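Local structure of pyridine nucleotide-disulphide oxidoreductase dimerisation region (Escherichia coli BL21, 6KYY) at residues V317-L321 with L322-K326; K326-T329 with D330-K333. The protein probably contributes to resistance against reactive chlorine stress as an FAD-containing flavoprotein disulfide reductase that binds copper(II). All coordinates share one frame; numbering follows the deposited sequence.

Contact 1: residues V317-L321 with L322-K326; sequences VRDEL and LGEGK
Leu322 N donates to Arg318 O at 3.2 Å with an N-H...O angle of 146°, an i to i+4 bond that closes the last turn of helix 307-321. The contact is therefore a helix C-terminus folding into a loop. Leu322 is the first residue to leave helical backbone angles, and Gly323, with positive phi, then turns the chain to run back beneath the helix end. Glu324 and Gly325 also have positive phi, and the return brings the CA atoms of Glu320 and Lys326 to 5.4 Å from each other. Just inside the helix, Val317 O accepts both Glu320 N and Leu321 N.

Arg318 reaches forward along the helix toward its C-terminal end. Its CG stands anti to the backbone N and the chain bends at chi2 (-106°), which carries the guanidinium to Leu322. There the two side chains cross at about a right angle, and Leu322 CB sits 3.6 Å above the guanidinium plane, over its centre. Leu322 CD1 approaches the inner end of the group, 3.8 Å from Arg318 NE. Both side chains also meet Thr28 of helix 20-31, so the turn packs against the helix that follows a glycine-rich loop consistent with a Rossmann-type FAD-binding motif.

Asp319 points its carboxylate into the bend of the returning loop, toward that of Glu324, and its side chain also touches Arg327 just beyond the loop. The two carboxylate planes lie 23° apart and the charges are alike, but at 2.8 Å resolution the closeness of this pair is unreliable. Asp319 OD1 and Glu324 OE2 are modelled 3.2 Å apart, two acceptors with no hydrogen bond assigned between them.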
loop_
_atom_site.group_PDB
_atom_site.type_symbol
_atom_site.label_atom_id
_atom_site.label_comp_id
_atom_site.label_asym_id
_atom_site.label_seq_id
_atom_site.Cartn_x
_atom_site.Cartn_y
_atom_site.Cartn_z
ATOM N N VAL B 317 23.949 8.825 -14.165
ATOM C CA VAL B 317 25.367 9.142 -14.035
ATOM C C VAL B 317 26.159 7.936 -13.542
ATOM O O VAL B 317 27.334 7.777 -13.895
ATOM C CB VAL B 317 25.564 10.369 -13.122
ATOM C CG1 VAL B 317 24.684 11.520 -13.585
ATOM C CG2 VAL B 317 25.276 10.025 -11.669
ATOM N N ARG B 318 25.546 7.065 -12.735
ATOM C CA ARG B 318 26.244 5.855 -12.312
ATOM C C ARG B 318 26.454 4.903 -13.481
ATOM O O ARG B 318 27.432 4.147 -13.497
ATOM C CB ARG B 318 25.475 5.157 -11.190
ATOM C CG ARG B 318 26.247 4.041 -10.503
ATOM C CD ARG B 318 25.728 2.669 -10.916
ATOM N NE ARG B 318 26.705 1.611 -10.665
ATOM C CZ ARG B 318 27.112 0.737 -11.581
ATOM N NH1 ARG B 318 28.003 -0.192 -11.266
ATOM N NH2 ARG B 318 26.629 0.794 -12.815
ATOM N N ASP B 319 25.554 4.931 -14.466
ATOM C CA ASP B 319 25.716 4.103 -15.653
ATOM C C ASP B 319 26.793 4.636 -16.586
ATOM O O ASP B 319 27.261 3.896 -17.458
ATOM C CB ASP B 319 24.387 3.994 -16.400
ATOM C CG ASP B 319 24.317 2.767 -17.287
ATOM O OD1 ASP B 319 25.005 1.771 -16.983
ATOM O OD2 ASP B 319 23.572 2.798 -18.287
ATOM N N GLU B 320 27.196 5.896 -16.433
ATOM C CA GLU B 320 28.252 6.451 -17.269
ATOM C C GLU B 320 29.628 6.316 -16.627
ATOM O O GLU B 320 30.602 5.991 -17.313
ATOM C CB GLU B 320 27.969 7.923 -17.576
ATOM C CG GLU B 320 28.987 8.559 -18.509
ATOM C CD GLU B 320 28.524 9.889 -19.066
ATOM O OE1 GLU B 320 28.047 9.918 -20.219
ATOM O OE2 GLU B 320 28.643 10.905 -18.352
ATOM N N LEU B 321 29.725 6.554 -15.318
ATOM C CA LEU B 321 31.020 6.524 -14.649
ATOM C C LEU B 321 31.481 5.108 -14.330
ATOM O O LEU B 321 32.690 4.852 -14.290
ATOM C CB LEU B 321 30.967 7.347 -13.361
ATOM C CG LEU B 321 30.390 8.759 -13.457
ATOM C CD1 LEU B 321 30.362 9.412 -12.085
ATOM C CD2 LEU B 321 31.188 9.599 -14.440
ATOM N N LEU B 322 30.552 4.180 -14.101
ATOM C CA LEU B 322 30.904 2.847 -13.632
ATOM C C LEU B 322 30.612 1.750 -14.652
ATOM O O LEU B 322 30.700 0.565 -14.311
ATOM C CB LEU B 322 30.192 2.559 -12.307
ATOM C CG LEU B 322 30.656 3.444 -11.145
ATOM C CD1 LEU B 322 30.224 2.872 -9.803
ATOM C CD2 LEU B 322 32.167 3.642 -11.180
ATOM N N GLY B 323 30.269 2.104 -15.883
ATOM C CA GLY B 323 30.277 1.159 -16.982
ATOM C C GLY B 323 28.884 0.817 -17.485
ATOM O O GLY B 323 27.868 1.320 -17.003
ATOM N N GLU B 324 28.879 -0.080 -18.479
ATOM C CA GLU B 324 27.680 -0.526 -19.199
ATOM C C GLU B 324 27.116 0.585 -20.085
ATOM O O GLU B 324 25.902 0.748 -20.208
ATOM C CB GLU B 324 26.602 -1.067 -18.253
ATOM C CG GLU B 324 25.709 -2.135 -18.881
ATOM C CD GLU B 324 24.368 -1.588 -19.335
ATOM O OE1 GLU B 324 23.799 -2.133 -20.305
ATOM O OE2 GLU B 324 23.884 -0.609 -18.725
ATOM N N GLY B 325 28.001 1.346 -20.715
ATOM C CA GLY B 325 27.559 2.367 -21.639
ATOM C C GLY B 325 26.763 3.476 -20.987
ATOM O O GLY B 325 27.326 4.303 -20.263
ATOM N N LYS B 326 25.451 3.500 -21.208
ATOM C CA LYS B 326 24.707 4.723 -20.932
ATOM C C LYS B 326 23.223 4.443 -20.766
ATOM O O LYS B 326 22.585 3.904 -21.677
ATOM C CB LYS B 326 24.937 5.713 -22.060
ATOM C CG LYS B 326 24.590 7.135 -21.736
ATOM C CD LYS B 326 24.277 7.860 -23.019
ATOM C CE LYS B 326 22.858 7.593 -23.460
ATOM N NZ LYS B 326 22.679 7.964 -24.885
#

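Contact 2: residues K326-T329 with D330-K333; sequences KRST and DDRK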
loop_
_atom_site.group_PDB
_atom_site.type_symbol
_atom_site.label_atom_id
_atom_site.label_comp_id
_atom_site.label_asym_id
_atom_site.label_seq_id
_atom_site.Cartn_x
_atom_site.Cartn_y
_atom_site.Cartn_z
ATOM N N LYS B 326 25.451 3.500 -21.208
ATOM C CA LYS B 326 24.707 4.723 -20.932
ATOM C C LYS B 326 23.223 4.443 -20.766
ATOM O O LYS B 326 22.585 3.904 -21.677
ATOM C CB LYS B 326 24.937 5.713 -22.060
ATOM C CG LYS B 326 24.590 7.135 -21.736
ATOM C CD LYS B 326 24.277 7.860 -23.019
ATOM C CE LYS B 326 22.858 7.593 -23.460
ATOM N NZ LYS B 326 22.679 7.964 -24.885
ATOM N N ARG B 327 22.683 4.812 -19.610
ATOM C CA ARG B 327 21.263 5.071 -19.460
ATOM C C ARG B 327 21.000 6.544 -19.765
ATOM O O ARG B 327 21.924 7.351 -19.881
ATOM C CB ARG B 327 20.789 4.709 -18.052
ATOM C CG ARG B 327 20.351 3.261 -17.898
ATOM C CD ARG B 327 19.208 3.128 -16.905
ATOM N NE ARG B 327 18.137 4.079 -17.180
ATOM C CZ ARG B 327 17.610 4.890 -16.270
ATOM N NH1 ARG B 327 18.054 4.864 -15.024
ATOM N NH2 ARG B 327 16.640 5.728 -16.606
ATOM N N SER B 328 19.725 6.898 -19.898
ATOM C CA SER B 328 19.385 8.252 -20.310
ATOM C C SER B 328 18.065 8.668 -19.679
ATOM O O SER B 328 17.281 7.834 -19.223
ATOM C CB SER B 328 19.298 8.362 -21.836
ATOM O OG SER B 328 18.331 9.323 -22.214
ATOM N N THR B 329 17.832 9.984 -19.649
ATOM C CA THR B 329 16.513 10.476 -19.272
ATOM C C THR B 329 15.480 10.198 -20.354
ATOM O O THR B 329 14.278 10.235 -20.072
ATOM C CB THR B 329 16.549 11.978 -18.967
ATOM O OG1 THR B 329 16.772 12.715 -20.176
ATOM C CG2 THR B 329 17.642 12.299 -17.957
ATOM N N ASP B 330 15.921 9.918 -21.584
ATOM C CA ASP B 330 15.018 9.441 -22.622
ATOM C C ASP B 330 14.454 8.061 -22.310
ATOM O O ASP B 330 13.563 7.599 -23.029
ATOM C CB ASP B 330 15.730 9.405 -23.978
ATOM C CG ASP B 330 15.985 10.790 -24.546
ATOM O OD1 ASP B 330 16.828 10.910 -25.461
ATOM O OD2 ASP B 330 15.344 11.757 -24.083
ATOM N N ASP B 331 14.958 7.390 -21.273
ATOM C CA ASP B 331 14.412 6.111 -20.841
ATOM C C ASP B 331 13.172 6.263 -19.971
ATOM O O ASP B 331 12.545 5.253 -19.636
ATOM C CB ASP B 331 15.470 5.316 -20.071
ATOM C CG ASP B 331 16.536 4.731 -20.973
ATOM O OD1 ASP B 331 17.583 5.385 -21.162
ATOM O OD2 ASP B 331 16.329 3.613 -21.490
ATOM N N ARG B 332 12.808 7.488 -19.602
ATOM C CA ARG B 332 11.703 7.711 -18.680
ATOM C C ARG B 332 10.373 7.692 -19.422
ATOM O O ARG B 332 10.209 8.368 -20.442
ATOM C CB ARG B 332 11.880 9.045 -17.957
ATOM C CG ARG B 332 12.578 8.933 -16.616
ATOM C CD ARG B 332 13.137 10.274 -16.180
ATOM N NE ARG B 332 14.311 10.123 -15.328
ATOM C CZ ARG B 332 15.115 11.122 -14.983
ATOM N NH1 ARG B 332 14.874 12.349 -15.422
ATOM N NH2 ARG B 332 16.161 10.893 -14.201
ATOM N N LYS B 333 9.421 6.918 -18.906
ATOM C CA LYS B 333 8.079 6.894 -19.463
ATOM C C LYS B 333 7.089 6.571 -18.354
ATOM O O LYS B 333 7.406 5.837 -17.413
ATOM C CB LYS B 333 7.955 5.885 -20.612
ATOM C CG LYS B 333 8.083 4.427 -20.207
ATOM C CD LYS B 333 7.727 3.514 -21.370
ATOM C CE LYS B 333 8.181 2.085 -21.125
ATOM N NZ LYS B 333 7.428 1.120 -21.975
#
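Ser328 OG accepts the amide of Asp330, the N to OG distance being 2.6 Å and the N-H...O angle 147°. Asp331 OD1 returns toward the start of the turn and takes a weak bond from Ser328 N (2.9 Å, 127°). Two i to i+3 backbone bonds follow in succession, Asp331 N to Ser328 O at 3.1 Å and Arg332 N to Thr329 O at 3.2 Å.

The Asp330 N to Ser328 OG bond makes an ST turn, which leads into a short 3-10 segment carrying the two i to i+3 bonds. All of this is set in the loop between helix 307-321 and strand 337-339, the first strand of the antiparallel dimerisation-domain sheet.

Among the charged groups, Arg327, bent at chi2 and chi3, presents the guanidinium edge to Asp331, whose CB lies in plane, 3.7 Å from Arg327 NH2. The carboxylate is turned 78° from that guanidinium, and Arg327 NE to Asp331 OD1 is 4.2 Å, too long for a salt bridge; Arg327 NH1 pairs instead with Asp312. The extended Arg332 also pairs with Asp312 and with Asp313.

Apolar packing completes the surroundings of Arg332, which rests on Ile430 of the second subunit. Thr329 CG2 covers one face of the Arg332 guanidinium, 3.8 Å from Arg332 NH1.

Overall arrangement
The two contacts are consecutive parts of one chain run, sharing Lys326, with centres 12 Å apart. Contact 1 ends helix 307-321 and reverses the chain; contact 2 carries it on toward strand 337-339. They meet where Asp319 OD2 is modelled 2.6 Å from Arg327 N, a packing contact whose exact length means little at this resolution. Helix 307-321, which contact 1 ends, also holds the arginines of contact 2. Both contacts lie away from the annotated copper and redox sites. The Arg332 side chain of contact 2 is about 11 Å from a bound FAD, too far to touch it, and contact 2 alone touches the second subunit.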